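Local atomic coordinates of fucoxanthin chlorophyll a/c-binding protein Lhcq10 (Chaetoceros gracilis, PDB entry 6L4U), a protein that binds chlorophyll a, chlorophyll c1 and fucoxanthin and probably harvests light as part of a diatom photosynthetic antenna. Residues Z[75-79]-Z[157-161]; Z[167-171]-Z[181-185]. All blocks are in the same frame, centred on the assembly; numbering follows the deposited sequence.

Interaction 1 (Z[75-79]-Z[157-161]). With KC1 (Chlorophyll c1), chain B.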
ATOM      1  N   ALA Z  75      30.706  87.715  20.087  1.00 71.15           N
ATOM      2  CA  ALA Z  75      31.353  86.935  21.132  1.00 71.15           C
ATOM      3  C   ALA Z  75      32.740  86.473  20.726  1.00 71.15           C
ATOM      4  O   ALA Z  75      33.631  86.381  21.579  1.00 71.15           O
ATOM      5  CB  ALA Z  75      30.497  85.722  21.503  1.00 71.15           C
ATOM      6  N   THR Z  76      32.944  86.179  19.442  1.00 71.81           N
ATOM      7  CA  THR Z  76      34.267  85.812  18.967  1.00 71.81           C
ATOM      8  C   THR Z  76      35.152  87.027  18.766  1.00 71.81           C
ATOM      9  O   THR Z  76      36.376  86.881  18.703  1.00 71.81           O
ATOM     10  CB  THR Z  76      34.175  85.043  17.654  1.00 71.81           C
ATOM     11  OG1 THR Z  76      33.821  85.940  16.596  1.00 71.81           O
ATOM     12  CG2 THR Z  76      33.103  83.991  17.773  1.00 71.81           C
ATOM     13  N   ILE Z  77      34.562  88.219  18.657  1.00 70.00           N
ATOM     14  CA  ILE Z  77      35.365  89.431  18.597  1.00 70.00           C
ATOM     15  C   ILE Z  77      35.949  89.746  19.976  1.00 70.00           C
ATOM     16  O   ILE Z  77      36.912  90.513  20.077  1.00 70.00           O
ATOM     17  CB  ILE Z  77      34.544  90.632  18.080  1.00 70.00           C
ATOM     18  CG1 ILE Z  77      35.396  91.686  17.385  1.00 70.00           C
ATOM     19  CG2 ILE Z  77      33.794  91.360  19.149  1.00 70.00           C
ATOM     20  CD1 ILE Z  77      34.800  92.184  16.134  1.00 70.00           C
ATOM     21  N   GLY Z  78      35.377  89.181  21.047  1.00 69.44           N
ATOM     22  CA  GLY Z  78      36.025  89.227  22.343  1.00 69.44           C
ATOM     23  C   GLY Z  78      37.028  88.111  22.518  1.00 69.44           C
ATOM     24  O   GLY Z  78      37.959  88.234  23.320  1.00 69.44           O
ATOM     25  N   PHE Z  79      36.850  87.010  21.786  1.00 73.23           N
ATOM     26  CA  PHE Z  79      37.874  85.975  21.732  1.00 73.23           C
ATOM     27  C   PHE Z  79      39.118  86.485  21.018  1.00 73.23           C
ATOM     28  O   PHE Z  79      40.243  86.217  21.454  1.00 73.23           O
ATOM     29  CB  PHE Z  79      37.325  84.728  21.029  1.00 73.23           C
ATOM     30  CG  PHE Z  79      38.244  83.535  21.082  1.00 73.23           C
ATOM     31  CD1 PHE Z  79      38.157  82.630  22.121  1.00 73.23           C
ATOM     32  CD2 PHE Z  79      39.176  83.306  20.076  1.00 73.23           C
ATOM     33  CE1 PHE Z  79      38.990  81.534  22.170  1.00 73.23           C
ATOM     34  CE2 PHE Z  79      40.018  82.219  20.127  1.00 73.23           C
ATOM     35  CZ  PHE Z  79      39.924  81.332  21.171  1.00 73.23           C
ATOM     36  N   HIS Z 157      33.536  86.548  31.640  1.00 74.30           N
ATOM     37  CA  HIS Z 157      34.253  85.992  30.509  1.00 74.30           C
ATOM     38  C   HIS Z 157      34.222  86.940  29.323  1.00 74.30           C
ATOM     39  O   HIS Z 157      33.274  87.701  29.126  1.00 74.30           O
ATOM     40  CB  HIS Z 157      33.659  84.646  30.106  1.00 74.30           C
ATOM     41  CG  HIS Z 157      34.577  83.804  29.280  1.00 74.30           C
ATOM     42  ND1 HIS Z 157      34.457  83.699  27.912  1.00 74.30           N
ATOM     43  CD2 HIS Z 157      35.605  82.998  29.631  1.00 74.30           C
ATOM     44  CE1 HIS Z 157      35.385  82.879  27.453  1.00 74.30           C
ATOM     45  NE2 HIS Z 157      36.093  82.437  28.476  1.00 74.30           N
ATOM     46  N   TYR Z 158      35.271  86.858  28.518  1.00 74.85           N
ATOM     47  CA  TYR Z 158      35.478  87.761  27.402  1.00 74.85           C
ATOM     48  C   TYR Z 158      34.582  87.455  26.210  1.00 74.85           C
ATOM     49  O   TYR Z 158      34.426  88.317  25.340  1.00 74.85           O
ATOM     50  CB  TYR Z 158      36.944  87.714  26.981  1.00 74.85           C
ATOM     51  CG  TYR Z 158      37.496  86.319  26.788  1.00 74.85           C
ATOM     52  CD1 TYR Z 158      38.075  85.613  27.848  1.00 74.85           C
ATOM     53  CD2 TYR Z 158      37.458  85.712  25.539  1.00 74.85           C
ATOM     54  CE1 TYR Z 158      38.603  84.353  27.656  1.00 74.85           C
ATOM     55  CE2 TYR Z 158      37.971  84.451  25.344  1.00 74.85           C
ATOM     56  CZ  TYR Z 158      38.543  83.778  26.402  1.00 74.85           C
ATOM     57  OH  TYR Z 158      39.054  82.521  26.203  1.00 74.85           O
ATOM     58  N   MET Z 159      33.989  86.257  26.147  1.00 75.73           N
ATOM     59  CA  MET Z 159      33.000  85.944  25.122  1.00 75.73           C
ATOM     60  C   MET Z 159      31.578  86.203  25.581  1.00 75.73           C
ATOM     61  O   MET Z 159      30.642  85.516  25.152  1.00 75.73           O
ATOM     62  CB  MET Z 159      33.142  84.509  24.618  1.00 75.73           C
ATOM     63  CG  MET Z 159      34.509  84.176  24.096  1.00 75.73           C
ATOM     64  SD  MET Z 159      34.501  82.550  23.354  1.00 75.73           S
ATOM     65  CE  MET Z 159      33.699  82.941  21.798  1.00 75.73           C
ATOM     66  N   ARG Z 160      31.402  87.208  26.429  1.00 73.70           N
ATOM     67  CA  ARG Z 160      30.158  87.603  27.070  1.00 73.70           C
ATOM     68  C   ARG Z 160      30.253  89.115  27.186  1.00 73.70           C
ATOM     69  O   ARG Z 160      30.878  89.747  26.325  1.00 73.70           O
ATOM     70  CB  ARG Z 160      29.976  86.944  28.441  1.00 73.70           C
ATOM     71  CG  ARG Z 160      29.807  85.427  28.433  1.00 73.70           C
ATOM     72  CD  ARG Z 160      28.478  85.008  27.829  1.00 73.70           C
ATOM     73  NE  ARG Z 160      28.473  83.595  27.460  1.00 73.70           N
ATOM     74  CZ  ARG Z 160      28.622  83.145  26.219  1.00 73.70           C
ATOM     75  NH1 ARG Z 160      28.606  81.843  25.977  1.00 73.70           N
ATOM     76  NH2 ARG Z 160      28.780  83.999  25.220  1.00 73.70           N
ATOM     77  N   GLY Z 161      29.546  89.707  28.149  1.00 65.07           N
ATOM     78  CA  GLY Z 161      29.954  90.999  28.677  1.00 65.07           C
ATOM     79  C   GLY Z 161      31.439  90.951  28.977  1.00 65.07           C
ATOM     80  O   GLY Z 161      31.888  90.116  29.759  1.00 65.07           O
TER
HETATM   81  NB  KC1 B 311      36.866  78.489  25.843  1.00 73.80           N
HETATM   82  ND  KC1 B 311      36.384  77.603  29.761  1.00 73.80           N
HETATM   83  C1A KC1 B 311      33.898  79.323  28.725  1.00 73.80           C
HETATM   84  C1B KC1 B 311      35.979  79.009  25.002  1.00 73.80           C
HETATM   85  C1C KC1 B 311      39.096  76.724  26.984  1.00 73.80           C
HETATM   86  C1D KC1 B 311      37.101  76.896  30.782  1.00 73.80           C
HETATM   87  C2A KC1 B 311      32.641  80.068  28.289  1.00 73.80           C
HETATM   88  C2B KC1 B 311      36.291  78.830  23.559  1.00 73.80           C
HETATM   89  C2C KC1 B 311      40.064  75.626  27.247  1.00 73.80           C
HETATM   90  C2D KC1 B 311      36.484  76.902  32.123  1.00 73.80           C
HETATM   91  C3A KC1 B 311      32.912  80.325  26.815  1.00 73.80           C
HETATM   92  C3B KC1 B 311      37.577  78.113  23.624  1.00 73.80           C
HETATM   93  C3C KC1 B 311      39.858  75.333  28.673  1.00 73.80           C
HETATM   94  C3D KC1 B 311      35.263  77.687  31.835  1.00 73.80           C
HETATM   95  C4A KC1 B 311      34.226  79.627  26.689  1.00 73.80           C
HETATM   96  C4B KC1 B 311      37.834  77.971  25.081  1.00 73.80           C
HETATM   97  C4C KC1 B 311      38.806  76.304  29.052  1.00 73.80           C
HETATM   98  C4D KC1 B 311      35.296  78.047  30.496  1.00 73.80           C
HETATM   99  CAA KC1 B 311      32.228  81.369  28.971  1.00 73.80           C
HETATM  100  CAB KC1 B 311      38.407  77.666  22.482  1.00 73.80           C
HETATM  101  CAC KC1 B 311      40.549  74.313  29.542  1.00 73.80           C
HETATM  102  CAD KC1 B 311      34.036  78.250  32.434  1.00 73.80           C
HETATM  103  CBA KC1 B 311      30.712  81.512  28.932  1.00 73.80           C
HETATM  104  CBB KC1 B 311      39.640  78.084  22.314  1.00 73.80           C
HETATM  105  CBC KC1 B 311      39.753  73.033  29.409  1.00 73.80           C
HETATM  106  CBD KC1 B 311      33.294  78.968  31.387  1.00 73.80           C
HETATM  107  CED KC1 B 311      29.546  78.413  31.985  1.00 73.80           C
HETATM  108  CGA KC1 B 311      30.159  81.604  30.333  1.00 73.80           C
HETATM  109  CGD KC1 B 311      31.935  78.360  31.273  1.00 73.80           C
HETATM  110  CHA KC1 B 311      34.100  78.826  30.136  1.00 73.80           C
HETATM  111  CHB KC1 B 311      34.742  79.643  25.462  1.00 73.80           C
HETATM  112  CHC KC1 B 311      39.015  77.293  25.628  1.00 73.80           C
HETATM  113  CHD KC1 B 311      38.370  76.255  30.459  1.00 73.80           C
HETATM  114  CMA KC1 B 311      31.886  79.620  25.934  1.00 73.80           C
HETATM  115  CMB KC1 B 311      35.537  79.250  22.330  1.00 73.80           C
HETATM  116  CMC KC1 B 311      41.021  74.942  26.311  1.00 73.80           C
HETATM  117  CMD KC1 B 311      36.811  76.338  33.470  1.00 73.80           C
HETATM  118  NA  KC1 B 311      34.737  79.048  27.783  1.00 73.80           N
HETATM  119  NC  KC1 B 311      38.357  77.099  28.048  1.00 73.80           N
HETATM  120  O1A KC1 B 311      28.955  81.573  30.524  1.00 73.80           O
HETATM  121  O1D KC1 B 311      31.672  77.596  30.366  1.00 73.80           O
HETATM  122  O2A KC1 B 311      31.054  81.728  31.471  1.00 73.80           O
HETATM  123  O2D KC1 B 311      30.915  78.709  32.246  1.00 73.80           O
HETATM  124  OBD KC1 B 311      33.675  78.125  33.657  1.00 73.80           O
HETATM  125 MG   KC1 B 311      36.665  78.271  27.860  1.00 73.80          MG

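Interaction 2 (Z[167-171]-Z[181-185]). With KC1 (Chlorophyll c1), chain C.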
ATOM      1  N   PHE Z 167      42.223  90.094  34.222  1.00 71.60           N
ATOM      2  CA  PHE Z 167      42.368  88.900  35.035  1.00 71.60           C
ATOM      3  C   PHE Z 167      41.513  89.037  36.287  1.00 71.60           C
ATOM      4  O   PHE Z 167      41.614  90.048  36.993  1.00 71.60           O
ATOM      5  CB  PHE Z 167      43.819  88.666  35.421  1.00 71.60           C
ATOM      6  CG  PHE Z 167      44.155  87.228  35.653  1.00 71.60           C
ATOM      7  CD1 PHE Z 167      44.043  86.671  36.916  1.00 71.60           C
ATOM      8  CD2 PHE Z 167      44.579  86.427  34.608  1.00 71.60           C
ATOM      9  CE1 PHE Z 167      44.350  85.341  37.132  1.00 71.60           C
ATOM     10  CE2 PHE Z 167      44.887  85.100  34.816  1.00 71.60           C
ATOM     11  CZ  PHE Z 167      44.773  84.557  36.079  1.00 71.60           C
ATOM     12  N   PRO Z 168      40.647  88.070  36.574  1.00 71.80           N
ATOM     13  CA  PRO Z 168      39.850  88.131  37.802  1.00 71.80           C
ATOM     14  C   PRO Z 168      40.730  87.958  39.026  1.00 71.80           C
ATOM     15  O   PRO Z 168      41.673  87.163  39.027  1.00 71.80           O
ATOM     16  CB  PRO Z 168      38.874  86.962  37.646  1.00 71.80           C
ATOM     17  CG  PRO Z 168      39.543  86.048  36.661  1.00 71.80           C
ATOM     18  CD  PRO Z 168      40.290  86.921  35.727  1.00 71.80           C
ATOM     19  N   ASN Z 169      40.444  88.741  40.063  1.00 75.23           N
ATOM     20  CA  ASN Z 169      41.207  88.577  41.287  1.00 75.23           C
ATOM     21  C   ASN Z 169      40.908  87.319  42.082  1.00 75.23           C
ATOM     22  O   ASN Z 169      39.796  86.790  42.088  1.00 75.23           O
ATOM     23  CB  ASN Z 169      41.205  89.801  42.211  1.00 75.23           C
ATOM     24  CG  ASN Z 169      41.197  91.134  41.506  1.00 75.23           C
ATOM     25  OD1 ASN Z 169      40.245  91.637  40.929  1.00 75.23           O
ATOM     26  ND2 ASN Z 169      42.428  91.625  41.392  1.00 75.23           N
ATOM     27  N   PHE Z 170      41.970  86.827  42.730  1.00 75.36           N
ATOM     28  CA  PHE Z 170      41.924  85.598  43.509  1.00 75.36           C
ATOM     29  C   PHE Z 170      41.125  85.752  44.794  1.00 75.36           C
ATOM     30  O   PHE Z 170      40.661  84.744  45.333  1.00 75.36           O
ATOM     31  CB  PHE Z 170      43.340  85.141  43.854  1.00 75.36           C
ATOM     32  CG  PHE Z 170      44.099  84.561  42.699  1.00 75.36           C
ATOM     33  CD1 PHE Z 170      43.452  83.825  41.722  1.00 75.36           C
ATOM     34  CD2 PHE Z 170      45.471  84.743  42.598  1.00 75.36           C
ATOM     35  CE1 PHE Z 170      44.156  83.288  40.658  1.00 75.36           C
ATOM     36  CE2 PHE Z 170      46.181  84.211  41.539  1.00 75.36           C
ATOM     37  CZ  PHE Z 170      45.523  83.482  40.568  1.00 75.36           C
ATOM     38  N   SER Z 171      41.005  86.980  45.322  1.00 71.06           N
ATOM     39  CA  SER Z 171      40.147  87.249  46.478  1.00 71.06           C
ATOM     40  C   SER Z 171      38.695  86.884  46.282  1.00 71.06           C
ATOM     41  O   SER Z 171      38.032  86.498  47.253  1.00 71.06           O
ATOM     42  CB  SER Z 171      40.184  88.718  46.875  1.00 71.06           C
ATOM     43  OG  SER Z 171      39.985  88.875  48.260  1.00 71.06           O
ATOM     44  N   PRO Z 181      47.255  85.351  49.571  1.00 72.55           N
ATOM     45  CA  PRO Z 181      47.322  86.764  49.981  1.00 72.55           C
ATOM     46  C   PRO Z 181      47.161  87.776  48.856  1.00 72.55           C
ATOM     47  O   PRO Z 181      46.348  88.699  48.966  1.00 72.55           O
ATOM     48  CB  PRO Z 181      48.716  86.876  50.618  1.00 72.55           C
ATOM     49  CG  PRO Z 181      49.486  85.720  50.085  1.00 72.55           C
ATOM     50  CD  PRO Z 181      48.485  84.626  49.935  1.00 72.55           C
ATOM     51  N   LEU Z 182      47.924  87.624  47.779  1.00 78.26           N
ATOM     52  CA  LEU Z 182      48.000  88.644  46.745  1.00 78.26           C
ATOM     53  C   LEU Z 182      47.173  88.269  45.522  1.00 78.26           C
ATOM     54  O   LEU Z 182      46.733  87.131  45.351  1.00 78.26           O
ATOM     55  CB  LEU Z 182      49.452  88.894  46.332  1.00 78.26           C
ATOM     56  CG  LEU Z 182      50.459  89.207  47.431  1.00 78.26           C
ATOM     57  CD1 LEU Z 182      51.864  89.282  46.861  1.00 78.26           C
ATOM     58  CD2 LEU Z 182      50.076  90.499  48.126  1.00 78.26           C
ATOM     59  N   ASN Z 183      46.969  89.262  44.662  1.00 79.79           N
ATOM     60  CA  ASN Z 183      46.321  89.088  43.374  1.00 79.79           C
ATOM     61  C   ASN Z 183      47.359  89.166  42.265  1.00 79.79           C
ATOM     62  O   ASN Z 183      48.504  89.570  42.478  1.00 79.79           O
ATOM     63  CB  ASN Z 183      45.233  90.142  43.168  1.00 79.79           C
ATOM     64  CG  ASN Z 183      44.042  89.915  44.057  1.00 79.79           C
ATOM     65  OD1 ASN Z 183      43.304  90.847  44.376  1.00 79.79           O
ATOM     66  ND2 ASN Z 183      43.826  88.664  44.446  1.00 79.79           N
ATOM     67  N   LEU Z 184      46.944  88.768  41.063  1.00 84.42           N
ATOM     68  CA  LEU Z 184      47.886  88.722  39.951  1.00 84.42           C
ATOM     69  C   LEU Z 184      48.134  90.109  39.370  1.00 84.42           C
ATOM     70  O   LEU Z 184      49.267  90.434  38.997  1.00 84.42           O
ATOM     71  CB  LEU Z 184      47.373  87.771  38.871  1.00 84.42           C
ATOM     72  CG  LEU Z 184      48.365  87.464  37.749  1.00 84.42           C
ATOM     73  CD1 LEU Z 184      49.548  86.682  38.296  1.00 84.42           C
ATOM     74  CD2 LEU Z 184      47.700  86.715  36.609  1.00 84.42           C
ATOM     75  N   TYR Z 185      47.099  90.943  39.301  1.00 88.25           N
ATOM     76  CA  TYR Z 185      47.212  92.262  38.686  1.00 88.25           C
ATOM     77  C   TYR Z 185      47.719  93.309  39.678  1.00 88.25           C
ATOM     78  O   TYR Z 185      48.704  93.999  39.407  1.00 88.25           O
ATOM     79  CB  TYR Z 185      45.858  92.665  38.086  1.00 88.25           C
ATOM     80  CG  TYR Z 185      45.769  94.070  37.511  1.00 88.25           C
ATOM     81  CD1 TYR Z 185      46.827  94.642  36.801  1.00 88.25           C
ATOM     82  CD2 TYR Z 185      44.607  94.812  37.657  1.00 88.25           C
ATOM     83  CE1 TYR Z 185      46.737  95.920  36.300  1.00 88.25           C
ATOM     84  CE2 TYR Z 185      44.501  96.082  37.140  1.00 88.25           C
ATOM     85  CZ  TYR Z 185      45.566  96.630  36.455  1.00 88.25           C
ATOM     86  OH  TYR Z 185      45.467  97.900  35.933  1.00 88.25           O
TER
HETATM   87  NB  KC1 C 306      49.788  96.577  30.830  1.00 84.60           N
HETATM   88  ND  KC1 C 306      47.974  93.445  32.662  1.00 84.60           N
HETATM   89  C1A KC1 C 306      46.169  96.064  32.905  1.00 84.60           C
HETATM   90  C1B KC1 C 306      49.394  97.842  30.793  1.00 84.60           C
HETATM   91  C1C KC1 C 306      51.392  93.983  30.685  1.00 84.60           C
HETATM   92  C1D KC1 C 306      48.215  92.046  32.841  1.00 84.60           C
HETATM   93  C2A KC1 C 306      45.265  97.255  33.146  1.00 84.60           C
HETATM   94  C2B KC1 C 306      50.303  98.771  30.097  1.00 84.60           C
HETATM   95  C2C KC1 C 306      52.448  92.945  30.739  1.00 84.60           C
HETATM   96  C2D KC1 C 306      47.118  91.280  33.469  1.00 84.60           C
HETATM   97  C3A KC1 C 306      46.047  98.376  32.491  1.00 84.60           C
HETATM   98  C3B KC1 C 306      51.400  97.880  29.675  1.00 84.60           C
HETATM   99  C3C KC1 C 306      51.811  91.811  31.418  1.00 84.60           C
HETATM  100  C3D KC1 C 306      46.125  92.374  33.668  1.00 84.60           C
HETATM  101  C4A KC1 C 306      47.227  97.600  32.011  1.00 84.60           C
HETATM  102  C4B KC1 C 306      50.965  96.533  30.189  1.00 84.60           C
HETATM  103  C4C KC1 C 306      50.450  92.357  31.706  1.00 84.60           C
HETATM  104  C4D KC1 C 306      46.688  93.539  33.168  1.00 84.60           C
HETATM  105  CAA KC1 C 306      45.144  97.641  34.622  1.00 84.60           C
HETATM  106  CAB KC1 C 306      52.593  98.358  28.923  1.00 84.60           C
HETATM  107  CAC KC1 C 306      52.490  90.493  31.756  1.00 84.60           C
HETATM  108  CAD KC1 C 306      44.773  92.710  34.181  1.00 84.60           C
HETATM  109  CBA KC1 C 306      44.121  98.753  34.810  1.00 84.60           C
HETATM  110  CBB KC1 C 306      53.654  97.663  28.591  1.00 84.60           C
HETATM  111  CBC KC1 C 306      51.916  89.269  31.085  1.00 84.60           C
HETATM  112  CBD KC1 C 306      44.544  94.151  33.994  1.00 84.60           C
HETATM  113  CED KC1 C 306      41.969  94.883  31.248  1.00 84.60           C
HETATM  114  CGA KC1 C 306      42.791  98.404  34.182  1.00 84.60           C
HETATM  115  CGD KC1 C 306      43.263  94.408  33.269  1.00 84.60           C
HETATM  116  CHA KC1 C 306      45.784  94.685  33.357  1.00 84.60           C
HETATM  117  CHB KC1 C 306      48.139  98.316  31.373  1.00 84.60           C
HETATM  118  CHC KC1 C 306      51.713  95.273  30.038  1.00 84.60           C
HETATM  119  CHD KC1 C 306      49.494  91.480  32.416  1.00 84.60           C
HETATM  120  CMA KC1 C 306      45.297  98.984  31.321  1.00 84.60           C
HETATM  121  CMB KC1 C 306      50.149 100.244  29.884  1.00 84.60           C
HETATM  122  CMC KC1 C 306      53.852  92.989  30.220  1.00 84.60           C
HETATM  123  CMD KC1 C 306      46.906  89.842  33.850  1.00 84.60           C
HETATM  124  NA  KC1 C 306      47.258  96.290  32.264  1.00 84.60           N
HETATM  125  NC  KC1 C 306      50.229  93.630  31.265  1.00 84.60           N
HETATM  126  O1A KC1 C 306      42.413  98.955  33.160  1.00 84.60           O
HETATM  127  O1D KC1 C 306      42.228  94.529  33.903  1.00 84.60           O
HETATM  128  O2A KC1 C 306      41.930  97.412  34.804  1.00 84.60           O
HETATM  129  O2D KC1 C 306      43.216  94.539  31.829  1.00 84.60           O
HETATM  130  OBD KC1 C 306      43.934  91.895  34.706  1.00 84.60           O
HETATM  131 MG   KC1 C 306      48.912  95.084  31.912  1.00 84.60          MG

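Interaction 1 (Z[75-79]-Z[157-161])
Ala-75, Gly-78 and Phe-79, near the start of a long helix, pack against Tyr-158 and Met-159 of a loop in a buried apolar contact beside a chlorophyll c1. No hydrogen bond crosses it. Residues 157-160 form a type I beta turn that lies close to the helix backbone: the Gly-78 CA-H points at Tyr-158 O (CA to O 3.5 Å). Glycine suits this place, since a CB would run into that oxygen. Tyr-158 carries its CG between backbone N and carbonyl carbon (chi1 49°), which lays the ring beside Phe-79; Phe-79 CD1 comes in at the edge of the tyrosine ring, 3.7 Å from Tyr-158 CE2. Met-159, bent at its last torsion, turns its methyl against the first turn of the helix, CE 3.4 Å from Ala-75 O. Met-159 SD makes an oblique Met-aromatic contact with Phe-79 and lies 3.6 Å from CHB of the chlorophyll, while Phe-79 CZ reaches the vinyl carbon CBB at 3.5 Å. The His-157 ring is held between the Tyr-158 ring on one face and the chlorophyll CAA on the other; its ND1 accepts Met-159 N (3.1 Å), the N-H nearly straight at 164° but tilted 36° out of the ring plane. With an alanine here, Met-159 N and Glu-152 would probably lose this partner, and a gap would open between Tyr-158 and the pigment. The contact thus fastens the first turns of helix 73-102 to the loop leaving helix 137-153, whose Glu-152 holds His-157 NE2.

Interaction 2 (Z[167-171]-Z[181-185])
Asn-169 and Asn-183 mark the nearest backbone approach of two irregular loop segments that run antiparallel, their CA atoms 5.5 Å apart, while those of Phe-167 and Tyr-185 pair at 6.9 Å. No backbone hydrogen bond joins them; side chains do the joining. The two asparagines cross at about a right angle with their amide planes 48° apart; Asn-169 ND2 gives Asn-183 OD1 a weak, bent bond (3.2 Å, 125°). The modelled Asn-183 ND2 stands 3.1 Å from Phe-170 N, donor against donor, which makes the amide's turn, and with it this bond, doubtful. Both segments belong to the loop between helices 137-153 and 196-223 of the chlorophyll a/b-binding family fold, lining a chlorophyll c1 pocket (Phe-167, Tyr-185) and a fucoxanthin pocket (Leu-182, Asn-183, Leu-184). Leu-184 CG lies anti to the backbone N (chi1 -171°), bringing CD2 squarely over one face of the Phe-167 ring, 3.4 Å from the centroid, in a CH-pi contact. A branched leucine suits this, one methyl covering the ring centre. Phe-170 presents its ring edge to Leu-182 O, CD2 3.9 Å away, and meets Phe-150 of helix 137-153 edge to face. Tyr-185 lays one ring face against the chlorophyll c1, whose CBD stands over the ring centre. The hydroxyl is modelled too close to the pigment's side chain for any bond to be trusted. Phe-167 N donates to the chlorophyll keto oxygen OBD, although the modelled 2.5 Å is doubtfully short.

In the fold
After helix 42-51 the chain enters helix 73-102, whose first turns hold one side of interaction 1. It then passes through helices 125-130 and 137-153 before returning at 157-161, closing a loop of 77 intervening residues. Interaction 2 opens soon afterwards and closes a much smaller loop, with nine residues between 171 and 181 and no helix among them. The two contacts therefore follow in series, neither nesting nor crossing; the centres of interactions 1 and 2 lie about 21 Å apart, and the two do not touch. Interaction 1 ties a helix to a loop, interaction 2 ties that same loop to itself before helix 196-223, and each borders a different chlorophyll c1.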